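Local coordinates for 2,5-dihydroxypyridine 5,6-dioxygenase (Pseudomonas putida KT2440, PDB 7CUP), which catalyses the iron-dependent, dioxygenolytic ring cleavage of 2,5-dihydroxypyridine to N-formylmaleamate in aerobic nicotinate degradation, at residues L148-R153 / Y172-E177; H156-S159 / S163-H166; I266-Q271 / I328-K333. One frame throughout, in Å; residues are numbered along the deposited sequence.

Contact 1: residues L148-R153 / Y172-E177; sequences LLKQAR and YPAVTE
The late part of helix 136-151 packs against the chain leading into strand 175-177, and here Ala-174 meets two consecutive helix residues, Leu-149 and Lys-150. The backbones come closest at Lys-150 and Ala-174, whose CA atoms are 5.8 Å apart. Ala-174 CB is directed at the helix and touches both neighbours at nearly the same distance. One contact is with Leu-149 CD2, 3.8 Å from Ala-174 CB; the other is with the aliphatic stem of the lysine, Lys-150 CG lying 3.7 Å from Ala-174 CB. Leu-149 holds CG anti to its own amide nitrogen (chi1 177°), which sends the branched end across to the methyl group, with CD2 rather than CD1 making the touch. Lys-150 works differently: its CG stands beside the backbone nitrogen and anti to the carbonyl carbon (chi1 -85°), and of its side chain only this CG comes up to the methyl group of Ala-174. The result is a small apolar patch of 117 Å² in all, buried at Leu-149 and exposed at Lys-150. The same leucine also rests on Leu-195 and Thr-197 of strand 194-197, the neighbour of strand 175-177 in its sheet. Past Ala-174 the chain joins that sheet, where Val-175 is hydrogen-bonded through its backbone to Phe-196, while Thr-176 OG1 is bonded to Arg-186. This is helix-on-sheet packing, a helix laid against an antiparallel sheet near its outermost strand within the chain.

Contact 2: residues H156-S159 / S163-H166; sequences HVRS and SDFH
Strands 156-158 and 164-166 run antiparallel (176°) with 4.7 Å between their axes, as the two arms of a beta hairpin. Val-157 and Phe-165 form the hydrogen-bonded pair: Val-157 N reaches Phe-165 O and Phe-165 N reaches Val-157 O, both at 2.8 Å. His-156 with His-166 and Arg-158 with Asp-164 are the flanking non-hydrogen-bonded pairs, and their four side chains share one face; Val-157 and Phe-165 turn to the other. His-156 dominates the polar face. With CG anti to the backbone nitrogen (chi1 -154°), its imidazole lies over the partner strand, and Phe-165 O sits beneath the ring centre, 3.0 Å from the plane. NE2 of His-156 gives an almost straight bond to Asp-164 OD2 at 3.0 Å, within the ring plane but well out of the carboxylate plane. The other ring nitrogen, ND1 of His-156, is paired with ND1 of His-166, where either ring may be the donor; the separation modelled is unusually short, so its exact value is doubtful. The rings meet rim to rim, their planes 47° apart. An alanine in place of His-156 would probably leave Asp-164 OD2 and His-166 ND1 without these mates and take away the ring that lies over Phe-165 O. Arg-158 lies beside Asp-164, its CG 3.5 Å from OD2 of that aspartate. Toward the turn, Ser-159 N binds Ser-163 O, and Ser-163 OG binds Val-209 N. Ser-159 OG accepts Ser-163 N at 3.0 Å, and one water joins it to Ser-163 OG.

Contact 3: residues I266-Q271 / I328-K333; sequences IGWGLQ and IYLDDK
Trp-268 meets strand 327-330 at two separate points, its root and the far end of its indole. At the root, Trp-268 CB lies 3.6 Å from Ile-328 CD1. At the other end Trp-268 CH2 comes within 3.8 Å of Leu-330 CD1, the two side chains crossing at about a right angle. Each aliphatic residue offers only its CD1 methyl here, and both approach the indole obliquely. The first torsion of the tryptophan, with CG between the backbone nitrogen and the carbonyl carbon (chi1 70°), turns the indole to bring CH2 up to Leu-330 CD1 while CB stays by Ile-328 CD1. Ile-328 and Leu-330, two residues apart on one strand, turn the same way to receive it. The contact is apolar sheet-to-sheet packing: strand 263-269, which carries the iron ligand His-265, faces strand 327-330 of a second antiparallel sheet. Farther out, Val-336 touches both Trp-268 and Ile-328, Phe-299 backs Ile-328, and Ala-145 and Leu-149 of helix 136-151 touch the tryptophan side chain. Leu-330 is held by the tight hairpin that follows it, where Leu-330 N bonds to Lys-333 O at 2.7 Å and Lys-333 N returns a bond to Leu-330 O at 2.9 Å.

Contacts 1 and 3 lie closest, their centres about 10 Å apart, and share a seam: Leu-149 CA lies 3.8 Å from Leu-330 CD1, and Arg-153 N makes a probable hydrogen bond of 3.0 Å to Asp-331 OD2. Contact 2, about 11 Å from contact 3 between centres, joins it through neighbouring strands, His-156 N lying 2.7 Å from Tyr-329 O. Contacts 1 and 2 are about 18 Å apart between centres and adjoin only along the chain. All three stand back from the iron, which His-265, Ser-302, His-318 and Asp-320 hold. The side chains of Leu-149 and Trp-268 are each about 14 Å from the iron. The side chain of Phe-165 is about 13 Å from the bound iron.

Contact 1: residues L148-R153 / Y172-E177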
# COMPACT_ATOMS: atom_id res chain seq x y z
N LEU A 148 11.01 -42.84 25.60
CA LEU A 148 10.42 -43.07 26.95
C LEU A 148 8.90 -43.00 26.89
O LEU A 148 8.23 -43.94 27.34
CB LEU A 148 10.96 -42.04 27.95
CG LEU A 148 12.18 -42.46 28.76
CD1 LEU A 148 12.66 -41.33 29.64
CD2 LEU A 148 11.88 -43.69 29.62
N LEU A 149 8.36 -41.89 26.39
CA LEU A 149 6.90 -41.68 26.39
C LEU A 149 6.18 -42.85 25.71
O LEU A 149 5.12 -43.22 26.21
CB LEU A 149 6.57 -40.35 25.70
CG LEU A 149 5.07 -40.07 25.59
CD1 LEU A 149 4.38 -40.19 26.95
CD2 LEU A 149 4.81 -38.70 24.97
N LYS A 150 6.70 -43.39 24.60
CA LYS A 150 5.94 -44.34 23.72
C LYS A 150 5.63 -45.63 24.48
O LYS A 150 4.49 -46.14 24.33
CB LYS A 150 6.71 -44.64 22.43
CG LYS A 150 6.49 -43.62 21.33
CD LYS A 150 7.47 -43.75 20.19
CE LYS A 150 6.94 -44.63 19.08
NZ LYS A 150 8.02 -45.02 18.15
N GLN A 151 6.57 -46.11 25.30
CA GLN A 151 6.44 -47.37 26.07
C GLN A 151 5.73 -47.15 27.43
O GLN A 151 5.19 -48.14 27.96
CB GLN A 151 7.79 -48.09 26.15
CG GLN A 151 8.95 -47.27 26.69
CD GLN A 151 8.90 -47.07 28.19
OE1 GLN A 151 7.83 -47.00 28.79
NE2 GLN A 151 10.07 -46.99 28.80
N ALA A 152 5.67 -45.92 27.98
CA ALA A 152 5.05 -45.64 29.30
C ALA A 152 3.62 -46.19 29.30
O ALA A 152 3.00 -46.20 28.23
CB ALA A 152 5.03 -44.15 29.62
N ARG A 153 3.14 -46.64 30.46
CA ARG A 153 1.80 -47.30 30.59
C ARG A 153 0.83 -46.34 31.29
O ARG A 153 -0.41 -46.50 31.08
CB ARG A 153 1.95 -48.63 31.33
CG ARG A 153 2.45 -49.77 30.45
CD ARG A 153 1.41 -50.17 29.41
NE ARG A 153 0.64 -51.38 29.71
CZ ARG A 153 -0.54 -51.44 30.35
NH1 ARG A 153 -1.13 -50.35 30.80
NH2 ARG A 153 -1.12 -52.62 30.53
N TYR A 172 -3.20 -44.48 22.59
CA TYR A 172 -2.96 -43.35 21.65
C TYR A 172 -1.48 -43.11 21.42
O TYR A 172 -0.65 -43.32 22.30
CB TYR A 172 -3.66 -42.09 22.15
CG TYR A 172 -5.16 -42.13 22.09
CD1 TYR A 172 -5.83 -42.16 20.89
CD2 TYR A 172 -5.91 -42.16 23.26
CE1 TYR A 172 -7.21 -42.21 20.84
CE2 TYR A 172 -7.29 -42.23 23.22
CZ TYR A 172 -7.94 -42.22 22.01
OH TYR A 172 -9.31 -42.23 21.96
N PRO A 173 -1.09 -42.60 20.23
CA PRO A 173 0.32 -42.41 19.94
C PRO A 173 0.94 -41.23 20.72
O PRO A 173 0.22 -40.44 21.26
CB PRO A 173 0.35 -42.18 18.42
CG PRO A 173 -1.02 -41.68 18.07
CD PRO A 173 -1.97 -42.15 19.16
N ALA A 174 2.27 -41.16 20.76
CA ALA A 174 3.10 -40.01 21.15
C ALA A 174 3.24 -39.08 19.93
O ALA A 174 3.46 -39.60 18.84
CB ALA A 174 4.44 -40.50 21.61
N VAL A 175 3.07 -37.77 20.09
CA VAL A 175 3.32 -36.79 19.00
C VAL A 175 4.41 -35.84 19.48
O VAL A 175 4.37 -35.44 20.65
CB VAL A 175 2.03 -36.05 18.60
CG1 VAL A 175 2.29 -34.92 17.62
CG2 VAL A 175 1.02 -37.03 18.02
N THR A 176 5.37 -35.57 18.61
CA THR A 176 6.47 -34.59 18.85
C THR A 176 6.30 -33.35 17.96
O THR A 176 5.76 -33.46 16.85
CB THR A 176 7.83 -35.24 18.60
OG1 THR A 176 7.95 -35.53 17.20
CG2 THR A 176 7.99 -36.50 19.42
N GLU A 177 6.74 -32.20 18.47
CA GLU A 177 6.97 -30.97 17.68
C GLU A 177 8.38 -30.50 18.02
O GLU A 177 8.57 -30.19 19.19
CB GLU A 177 5.91 -29.91 18.02
CG GLU A 177 4.49 -30.38 17.93
CD GLU A 177 3.44 -29.29 18.05
OE1 GLU A 177 3.82 -28.12 17.95
OE2 GLU A 177 2.25 -29.61 18.22

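Contact 2: residues H156-S159 / S163-H166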
# COMPACT_ATOMS: atom_id res chain seq x y z
N HIS A 156 1.75 -39.54 35.36
CA HIS A 156 1.26 -39.00 36.66
C HIS A 156 1.83 -37.60 36.93
O HIS A 156 3.07 -37.40 36.81
CB HIS A 156 1.51 -39.98 37.84
CG HIS A 156 0.54 -39.77 38.96
ND1 HIS A 156 -0.61 -40.55 39.10
CD2 HIS A 156 0.49 -38.83 39.93
CE1 HIS A 156 -1.31 -40.11 40.14
NE2 HIS A 156 -0.66 -39.06 40.67
N VAL A 157 0.99 -36.69 37.40
CA VAL A 157 1.46 -35.32 37.76
C VAL A 157 1.15 -35.03 39.23
O VAL A 157 -0.01 -35.25 39.65
CB VAL A 157 0.87 -34.26 36.84
CG1 VAL A 157 1.27 -32.86 37.28
CG2 VAL A 157 1.29 -34.52 35.40
N ARG A 158 2.14 -34.49 39.92
CA ARG A 158 2.01 -33.94 41.30
C ARG A 158 2.66 -32.55 41.36
O ARG A 158 3.72 -32.33 40.76
CB ARG A 158 2.66 -34.92 42.30
CG ARG A 158 1.99 -36.29 42.38
CD ARG A 158 2.33 -37.12 43.62
NE ARG A 158 3.50 -37.99 43.43
CZ ARG A 158 3.47 -39.24 42.94
NH1 ARG A 158 4.60 -39.93 42.82
NH2 ARG A 158 2.33 -39.79 42.56
N SER A 159 2.08 -31.64 42.14
CA SER A 159 2.73 -30.38 42.53
C SER A 159 2.41 -30.07 44.00
O SER A 159 1.35 -30.51 44.47
CB SER A 159 2.24 -29.27 41.64
OG SER A 159 0.89 -28.94 41.94
N SER A 163 -1.61 -30.47 42.60
CA SER A 163 -1.89 -31.32 41.42
C SER A 163 -1.61 -32.76 41.87
O SER A 163 -0.59 -32.95 42.53
CB SER A 163 -1.08 -30.93 40.21
OG SER A 163 -1.64 -29.76 39.62
N ASP A 164 -2.54 -33.67 41.60
CA ASP A 164 -2.40 -35.14 41.80
C ASP A 164 -3.27 -35.83 40.75
O ASP A 164 -4.47 -35.98 40.96
CB ASP A 164 -2.72 -35.52 43.24
CG ASP A 164 -2.32 -36.95 43.59
OD1 ASP A 164 -3.06 -37.58 44.37
OD2 ASP A 164 -1.28 -37.42 43.08
N PHE A 165 -2.68 -36.13 39.59
CA PHE A 165 -3.40 -36.43 38.33
C PHE A 165 -2.83 -37.73 37.75
O PHE A 165 -1.58 -37.87 37.67
CB PHE A 165 -3.25 -35.24 37.37
CG PHE A 165 -3.87 -35.45 36.01
CD1 PHE A 165 -5.24 -35.43 35.85
CD2 PHE A 165 -3.07 -35.75 34.92
CE1 PHE A 165 -5.81 -35.66 34.61
CE2 PHE A 165 -3.64 -35.99 33.68
CZ PHE A 165 -5.01 -35.95 33.53
N HIS A 166 -3.70 -38.64 37.34
CA HIS A 166 -3.28 -39.95 36.78
C HIS A 166 -3.94 -40.16 35.43
O HIS A 166 -5.18 -40.01 35.34
CB HIS A 166 -3.58 -41.11 37.76
CG HIS A 166 -2.81 -42.35 37.43
ND1 HIS A 166 -1.44 -42.47 37.66
CD2 HIS A 166 -3.20 -43.53 36.88
CE1 HIS A 166 -1.03 -43.67 37.27
NE2 HIS A 166 -2.09 -44.33 36.78
O HOH W 1 -0.08 -27.30 39.76

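Contact 3: residues I266-Q271 / I328-K333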
# COMPACT_ATOMS: atom_id res chain seq x y z
N ILE A 266 -1.61 -34.36 26.77
CA ILE A 266 -0.90 -34.24 28.07
C ILE A 266 0.55 -34.49 27.72
O ILE A 266 0.79 -35.38 26.91
CB ILE A 266 -1.49 -35.25 29.09
CG1 ILE A 266 -1.56 -36.67 28.53
CG2 ILE A 266 -2.86 -34.80 29.55
CD1 ILE A 266 -1.90 -37.71 29.58
N GLY A 267 1.46 -33.69 28.23
CA GLY A 267 2.86 -33.82 27.81
C GLY A 267 3.73 -32.86 28.56
O GLY A 267 3.26 -32.29 29.55
N TRP A 268 4.96 -32.67 28.12
CA TRP A 268 5.90 -31.75 28.81
C TRP A 268 6.79 -31.03 27.80
O TRP A 268 6.90 -31.50 26.66
CB TRP A 268 6.66 -32.49 29.92
CG TRP A 268 7.68 -33.50 29.50
CD1 TRP A 268 9.02 -33.30 29.40
CD2 TRP A 268 7.46 -34.88 29.15
NE1 TRP A 268 9.65 -34.44 28.99
CE2 TRP A 268 8.72 -35.43 28.85
CE3 TRP A 268 6.34 -35.70 29.08
CZ2 TRP A 268 8.90 -36.77 28.49
CZ3 TRP A 268 6.50 -37.01 28.69
CH2 TRP A 268 7.76 -37.54 28.41
N GLY A 269 7.35 -29.91 28.23
CA GLY A 269 8.07 -28.96 27.39
C GLY A 269 9.53 -29.22 27.44
O GLY A 269 10.02 -29.55 28.55
N LEU A 270 10.21 -29.08 26.31
CA LEU A 270 11.66 -29.36 26.16
C LEU A 270 12.36 -28.19 25.48
O LEU A 270 13.47 -28.40 24.96
CB LEU A 270 11.82 -30.67 25.38
CG LEU A 270 11.50 -31.94 26.18
CD1 LEU A 270 11.48 -33.17 25.29
CD2 LEU A 270 12.47 -32.14 27.34
N GLN A 271 11.76 -27.00 25.51
CA GLN A 271 12.31 -25.80 24.81
C GLN A 271 12.87 -24.77 25.80
O GLN A 271 12.16 -23.89 26.29
CB GLN A 271 11.24 -25.20 23.88
CG GLN A 271 11.75 -24.10 22.98
CD GLN A 271 13.06 -24.43 22.31
OE1 GLN A 271 14.14 -24.12 22.82
NE2 GLN A 271 12.96 -25.00 21.12
N ILE A 328 6.53 -34.85 37.11
CA ILE A 328 5.86 -35.65 36.05
C ILE A 328 6.51 -37.03 36.02
O ILE A 328 7.78 -37.10 35.86
CB ILE A 328 5.94 -34.98 34.67
CG1 ILE A 328 5.58 -33.49 34.72
CG2 ILE A 328 5.08 -35.75 33.69
CD1 ILE A 328 5.85 -32.76 33.42
N TYR A 329 5.67 -38.06 36.10
CA TYR A 329 6.09 -39.49 36.08
C TYR A 329 5.48 -40.23 34.90
O TYR A 329 4.26 -40.06 34.59
CB TYR A 329 5.68 -40.21 37.37
CG TYR A 329 6.27 -39.58 38.60
CD1 TYR A 329 5.58 -38.59 39.28
CD2 TYR A 329 7.51 -39.96 39.06
CE1 TYR A 329 6.13 -37.99 40.41
CE2 TYR A 329 8.07 -39.38 40.18
CZ TYR A 329 7.37 -38.39 40.85
OH TYR A 329 7.93 -37.81 41.94
N LEU A 330 6.33 -41.07 34.30
CA LEU A 330 5.95 -42.15 33.37
C LEU A 330 6.07 -43.48 34.13
O LEU A 330 7.19 -43.82 34.56
CB LEU A 330 6.90 -42.11 32.17
CG LEU A 330 6.80 -40.85 31.32
CD1 LEU A 330 7.70 -40.96 30.09
CD2 LEU A 330 5.35 -40.58 30.93
N ASP A 331 4.94 -44.15 34.34
CA ASP A 331 4.87 -45.23 35.36
C ASP A 331 5.44 -44.63 36.64
O ASP A 331 4.89 -43.59 37.08
CB ASP A 331 5.52 -46.48 34.77
CG ASP A 331 4.87 -46.82 33.45
OD1 ASP A 331 5.59 -46.92 32.47
OD2 ASP A 331 3.64 -46.91 33.40
N ASP A 332 6.52 -45.16 37.22
CA ASP A 332 7.08 -44.54 38.46
C ASP A 332 8.50 -44.06 38.17
O ASP A 332 9.31 -44.04 39.10
CB ASP A 332 6.93 -45.46 39.69
CG ASP A 332 7.21 -46.92 39.40
OD1 ASP A 332 8.12 -47.18 38.59
OD2 ASP A 332 6.50 -47.77 39.98
N LYS A 333 8.75 -43.62 36.94
CA LYS A 333 9.99 -42.94 36.51
C LYS A 333 9.67 -41.47 36.24
O LYS A 333 8.87 -41.19 35.32
CB LYS A 333 10.57 -43.64 35.28
CG LYS A 333 11.84 -43.02 34.70
CD LYS A 333 13.03 -43.02 35.64
CE LYS A 333 14.32 -42.57 34.98
NZ LYS A 333 14.51 -43.25 33.67